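Local coordinates for histone-lysine N-methyltransferase family member SUVH9 (Arabidopsis thaliana, PDB 4NJ5), which takes part in RNA-directed DNA methylation and gene silencing, probably by binding methylated DNA and recruiting RNA polymerase V, without methyltransferase activity of its own, at residues G258-P263 / Y281-S286; C388-V393 / N456-I461. One frame throughout, in Å; residues are numbered along the deposited sequence.

Interaction 1. Residues G258-P263 / Y281-S286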
loop_
_atom_site.group_PDB
_atom_site.type_symbol
_atom_site.label_atom_id
_atom_site.label_comp_id
_atom_site.label_asym_id
_atom_site.label_seq_id
_atom_site.Cartn_x
_atom_site.Cartn_y
_atom_site.Cartn_z
ATOM N N GLY A 258 -3.695 -17.517 18.823
ATOM C CA GLY A 258 -3.129 -16.651 19.853
ATOM C C GLY A 258 -1.601 -16.584 19.865
ATOM O O GLY A 258 -0.999 -15.930 20.742
ATOM N N LYS A 259 -0.956 -17.236 18.894
ATOM C CA LYS A 259 0.513 -17.142 18.832
ATOM C C LYS A 259 1.029 -15.876 18.154
ATOM O O LYS A 259 2.224 -15.560 18.236
ATOM C CB LYS A 259 1.175 -18.371 18.199
ATOM C CG LYS A 259 1.100 -19.637 19.034
ATOM C CD LYS A 259 1.387 -20.863 18.183
ATOM C CE LYS A 259 1.393 -22.117 19.037
ATOM N NZ LYS A 259 1.393 -23.353 18.199
ATOM N N GLU A 260 0.121 -15.182 17.475
ATOM C CA GLU A 260 0.378 -13.863 16.941
ATOM C C GLU A 260 -0.332 -12.868 17.848
ATOM O O GLU A 260 -1.221 -13.239 18.616
ATOM C CB GLU A 260 -0.165 -13.746 15.515
ATOM C CG GLU A 260 0.461 -14.684 14.478
ATOM C CD GLU A 260 1.855 -14.272 14.037
ATOM O OE1 GLU A 260 2.471 -13.402 14.690
ATOM O OE2 GLU A 260 2.339 -14.829 13.028
ATOM N N ASN A 261 0.055 -11.602 17.755
ATOM C CA ASN A 261 -0.571 -10.557 18.556
ATOM C C ASN A 261 -1.857 -10.057 17.916
ATOM O O ASN A 261 -2.606 -9.289 18.517
ATOM C CB ASN A 261 0.403 -9.405 18.790
ATOM C CG ASN A 261 1.587 -9.814 19.633
ATOM O OD1 ASN A 261 1.437 -10.529 20.624
ATOM N ND2 ASN A 261 2.777 -9.377 19.239
ATOM N N VAL A 262 -2.097 -10.498 16.686
ATOM C CA VAL A 262 -3.352 -10.242 15.995
ATOM C C VAL A 262 -3.896 -11.567 15.463
ATOM O O VAL A 262 -3.124 -12.474 15.148
ATOM C CB VAL A 262 -3.178 -9.221 14.850
ATOM C CG1 VAL A 262 -3.057 -7.814 15.412
ATOM C CG2 VAL A 262 -1.968 -9.570 13.996
ATOM N N PRO A 263 -5.229 -11.697 15.387
ATOM C CA PRO A 263 -5.834 -12.946 14.907
ATOM C C PRO A 263 -5.605 -13.156 13.415
ATOM O O PRO A 263 -5.545 -12.183 12.669
ATOM C CB PRO A 263 -7.326 -12.743 15.194
ATOM C CG PRO A 263 -7.509 -11.259 15.245
ATOM C CD PRO A 263 -6.240 -10.719 15.828
ATOM N N TYR A 281 0.863 -23.998 13.959
ATOM C CA TYR A 281 1.220 -22.618 13.674
ATOM C C TYR A 281 2.529 -22.239 14.356
ATOM O O TYR A 281 2.742 -22.546 15.529
ATOM C CB TYR A 281 0.107 -21.654 14.087
ATOM C CG TYR A 281 0.270 -20.289 13.461
ATOM C CD1 TYR A 281 -0.382 -19.966 12.279
ATOM C CD2 TYR A 281 1.098 -19.333 14.037
ATOM C CE1 TYR A 281 -0.226 -18.725 11.698
ATOM C CE2 TYR A 281 1.262 -18.092 13.464
ATOM C CZ TYR A 281 0.599 -17.792 12.294
ATOM O OH TYR A 281 0.763 -16.553 11.717
ATOM N N LEU A 282 3.399 -21.570 13.608
ATOM C CA LEU A 282 4.700 -21.158 14.113
ATOM C C LEU A 282 4.980 -19.724 13.679
ATOM O O LEU A 282 5.191 -19.457 12.496
ATOM C CB LEU A 282 5.784 -22.098 13.589
ATOM C CG LEU A 282 7.216 -21.775 14.009
ATOM C CD1 LEU A 282 7.365 -21.817 15.528
ATOM C CD2 LEU A 282 8.201 -22.719 13.336
ATOM N N ALA A 283 4.986 -18.805 14.640
ATOM C CA ALA A 283 5.006 -17.377 14.331
ATOM C C ALA A 283 6.374 -16.873 13.884
ATOM O O ALA A 283 6.471 -15.889 13.153
ATOM C CB ALA A 283 4.500 -16.569 15.519
ATOM N N GLN A 284 7.428 -17.543 14.330
ATOM C CA GLN A 284 8.784 -17.160 13.963
ATOM C C GLN A 284 9.555 -18.385 13.494
ATOM O O GLN A 284 9.349 -19.481 14.007
ATOM C CB GLN A 284 9.504 -16.521 15.152
ATOM C CG GLN A 284 8.812 -15.297 15.726
ATOM C CD GLN A 284 9.673 -14.581 16.747
ATOM O OE1 GLN A 284 10.696 -13.984 16.404
ATOM N NE2 GLN A 284 9.271 -14.648 18.011
ATOM N N THR A 285 10.438 -18.194 12.521
ATOM C CA THR A 285 11.238 -19.291 11.987
ATOM C C THR A 285 12.043 -19.988 13.080
ATOM O O THR A 285 12.667 -19.337 13.917
ATOM C CB THR A 285 12.185 -18.809 10.867
ATOM O OG1 THR A 285 11.458 -18.721 9.636
ATOM C CG2 THR A 285 13.354 -19.775 10.682
ATOM N N SER A 286 12.002 -21.316 13.078
ATOM C CA SER A 286 12.779 -22.100 14.027
ATOM C C SER A 286 14.116 -22.528 13.427
ATOM O O SER A 286 14.167 -23.289 12.461
ATOM C CB SER A 286 11.990 -23.321 14.493
ATOM O OG SER A 286 12.801 -24.166 15.289
#
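A chi1 of -164° swings the Tyr-281 ring beside its own carbonyl carbon and toward Glu-260, whose chain bends at chi2 (-75°) and brings its carboxylate to the phenol. The hydroxyl of Tyr-281 donates from OH to OE2 of Glu-260 over 2.7 Å, using the lone pair of that oxygen that faces away from OE1. OE2 lies at the ring's edge, in its plane, while the carboxylate plane stands 76° from the ring; CG of Glu-260 also lies 3.6 Å from CE2 of Tyr-281. A carboxylate suits this place as a strong acceptor for a phenol that itself accepts the backbone N-H of Val-457. Lys-259 is extended beyond CG, and its long chain carries the ammonium past the ring to the backbone: NZ donates to O of Tyr-281 over 3.1 Å, in the carbonyl plane and on a lone pair. The small methyl of Ala-283 packs against both residues of the loop, CB 3.7 Å from the backbone O of Lys-259 and equally far from OE2 of Glu-260. Replacing Glu-260 by alanine is likely to leave the phenol without its acceptor in this loop and to open a gap beside Ala-283. The arrangement is loop-to-loop packing in the pre-SET region, away from the zinc cluster, joining the loop before strand 264-267 to the end of strand 280-281.

Interaction 2. Residues C388-V393 / N456-I461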
loop_
_atom_site.group_PDB
_atom_site.type_symbol
_atom_site.label_atom_id
_atom_site.label_comp_id
_atom_site.label_asym_id
_atom_site.label_seq_id
_atom_site.Cartn_x
_atom_site.Cartn_y
_atom_site.Cartn_z
ATOM N N CYS A 388 4.934 -9.268 7.617
ATOM C CA CYS A 388 5.159 -10.369 8.538
ATOM C C CYS A 388 6.409 -11.118 8.116
ATOM O O CYS A 388 6.937 -10.900 7.022
ATOM C CB CYS A 388 3.981 -11.336 8.500
ATOM S SG CYS A 388 3.784 -12.121 6.887
ATOM N N GLU A 389 6.871 -12.007 8.987
ATOM C CA GLU A 389 7.972 -12.901 8.671
ATOM C C GLU A 389 7.441 -14.031 7.793
ATOM O O GLU A 389 6.244 -14.325 7.808
ATOM C CB GLU A 389 8.560 -13.467 9.973
ATOM C CG GLU A 389 9.807 -14.327 9.810
ATOM C CD GLU A 389 10.439 -14.714 11.144
ATOM O OE1 GLU A 389 10.061 -14.120 12.177
ATOM O OE2 GLU A 389 11.314 -15.611 11.160
ATOM N N TYR A 390 8.325 -14.639 7.009
ATOM C CA TYR A 390 8.017 -15.898 6.338
ATOM C C TYR A 390 8.571 -17.024 7.209
ATOM O O TYR A 390 9.749 -17.361 7.116
ATOM C CB TYR A 390 8.634 -15.943 4.935
ATOM C CG TYR A 390 8.300 -17.207 4.176
ATOM C CD1 TYR A 390 9.110 -18.334 4.268
ATOM C CD2 TYR A 390 7.165 -17.279 3.376
ATOM C CE1 TYR A 390 8.800 -19.497 3.586
ATOM C CE2 TYR A 390 6.845 -18.436 2.691
ATOM C CZ TYR A 390 7.666 -19.544 2.799
ATOM O OH TYR A 390 7.357 -20.701 2.115
ATOM N N ALA A 391 7.723 -17.596 8.060
ATOM C CA ALA A 391 8.186 -18.512 9.106
ATOM C C ALA A 391 8.052 -20.003 8.778
ATOM O O ALA A 391 6.967 -20.493 8.466
ATOM C CB ALA A 391 7.499 -18.196 10.434
ATOM N N GLY A 392 9.169 -20.716 8.871
ATOM C CA GLY A 392 9.193 -22.152 8.673
ATOM C C GLY A 392 10.276 -22.777 9.528
ATOM O O GLY A 392 10.820 -22.124 10.422
ATOM N N VAL A 393 10.590 -24.040 9.265
ATOM C CA VAL A 393 11.649 -24.724 9.996
ATOM C C VAL A 393 12.933 -24.717 9.170
ATOM O O VAL A 393 12.998 -25.336 8.113
ATOM C CB VAL A 393 11.247 -26.172 10.345
ATOM C CG1 VAL A 393 12.370 -26.881 11.094
ATOM C CG2 VAL A 393 9.962 -26.182 11.158
ATOM N N ASN A 456 3.614 -20.288 9.361
ATOM C CA ASN A 456 2.736 -19.175 9.710
ATOM C C ASN A 456 1.874 -18.768 8.516
ATOM O O ASN A 456 1.865 -19.447 7.487
ATOM C CB ASN A 456 3.549 -17.973 10.181
ATOM C CG ASN A 456 4.296 -17.286 9.044
ATOM O OD1 ASN A 456 4.718 -17.929 8.080
ATOM N ND2 ASN A 456 4.462 -15.973 9.156
ATOM N N VAL A 457 1.170 -17.648 8.658
ATOM C CA VAL A 457 0.255 -17.158 7.630
ATOM C C VAL A 457 0.952 -16.970 6.279
ATOM O O VAL A 457 0.407 -17.327 5.229
ATOM C CB VAL A 457 -0.435 -15.837 8.081
ATOM C CG1 VAL A 457 0.600 -14.787 8.492
ATOM C CG2 VAL A 457 -1.361 -15.300 6.996
ATOM N N ALA A 458 2.178 -16.452 6.327
ATOM C CA ALA A 458 2.939 -16.102 5.131
ATOM C C ALA A 458 3.181 -17.283 4.193
ATOM O O ALA A 458 3.442 -17.096 3.007
ATOM C CB ALA A 458 4.265 -15.461 5.522
ATOM N N CYS A 459 3.096 -18.496 4.728
ATOM C CA CYS A 459 3.369 -19.685 3.935
ATOM C C CYS A 459 2.193 -20.057 3.044
ATOM O O CYS A 459 2.293 -20.961 2.216
ATOM C CB CYS A 459 3.764 -20.854 4.838
ATOM S SG CYS A 459 5.327 -20.585 5.711
ATOM N N TYR A 460 1.081 -19.349 3.209
ATOM C CA TYR A 460 -0.069 -19.565 2.342
ATOM C C TYR A 460 -0.096 -18.533 1.206
ATOM O O TYR A 460 -0.991 -18.548 0.359
ATOM C CB TYR A 460 -1.371 -19.537 3.152
ATOM C CG TYR A 460 -1.404 -20.530 4.297
ATOM C CD1 TYR A 460 -1.836 -21.834 4.098
ATOM C CD2 TYR A 460 -1.003 -20.162 5.577
ATOM C CE1 TYR A 460 -1.867 -22.748 5.144
ATOM C CE2 TYR A 460 -1.030 -21.068 6.629
ATOM C CZ TYR A 460 -1.464 -22.356 6.405
ATOM O OH TYR A 460 -1.494 -23.258 7.445
ATOM N N ILE A 461 0.895 -17.645 1.188
ATOM C CA ILE A 461 0.998 -16.644 0.130
ATOM C C ILE A 461 1.281 -17.305 -1.218
ATOM O O ILE A 461 2.217 -18.095 -1.353
ATOM C CB ILE A 461 2.082 -15.591 0.438
ATOM C CG1 ILE A 461 1.719 -14.813 1.705
ATOM C CG2 ILE A 461 2.252 -14.635 -0.742
ATOM C CD1 ILE A 461 2.714 -13.721 2.063
HETATM O O HOH W 1 5.044 -21.042 0.904
#
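Tyr-390 and Ala-458 come within 5.2 Å at their CA atoms, where the chain leaving strand 386-389 passes the 3-10 turn of residues 457-460. Asn-456, just ahead of that turn, binds the passing backbone with both ends of its amide. Its ND2 donates to O of Glu-389 (2.8 Å, N-H...O angle 154°), which lies close to the amide plane, although the donor stands above the plane of the Glu-389 carbonyl. Its OD1 accepts the N-H of Ala-391 over 3.0 Å, again from above the carbonyl plane. Asparagine suits the place because one short side chain offers both a donor and an acceptor, and the two bonds together fix the rotation of the amide. The chi1 of 72° sets CG between the backbone N and carbonyl carbon of Asn-456, which brings the amide within bonding distance of O of Glu-389 and N of Ala-391. A weak bond from the backbone N of Asn-456 to O of Ala-391 adds a third link. Beside these bonds the packing is largely apolar. The methyl CB of Ala-458 packs 3.6 Å from SG of Cys-388 and 3.2 Å from O of Glu-389, close quarters that suit a small side chain. SG of Cys-459 sits over one face of the Tyr-390 ring, 4.1 Å from its centroid and offset toward the rim, a sulfur-aromatic contact; Phe-416 meets the same ring edge-to-face. The phenol suits this position because its polar end reaches a water, 2.6 Å from OH of Tyr-390, that donates to O of Cys-459. In this buried SET-domain contact, then, an asparagine amide and a water satisfy backbone polar groups, while sulfur, methyl and ring pack beside them.

Interaction 1 closes before interaction 2 opens along the chain, yet their centres lie only 9 Å apart, on the same side of the chain's centre. The first belongs to the pre-SET region and the second to the SET domain. Residues 281-286, half of interaction 1, also touch both segments of interaction 2. N of Ser-286 and O of Gly-392 are 3.0 Å apart, a probable hydrogen bond, as is the approach of N of Thr-285 to OE2 of Glu-389, a carboxylate that also pairs with Arg-485 of strand 485-490. On the other side, Tyr-281 bonds Val-457 and Leu-282 pairs by backbone with Arg-455, so the two regions are joined directly here.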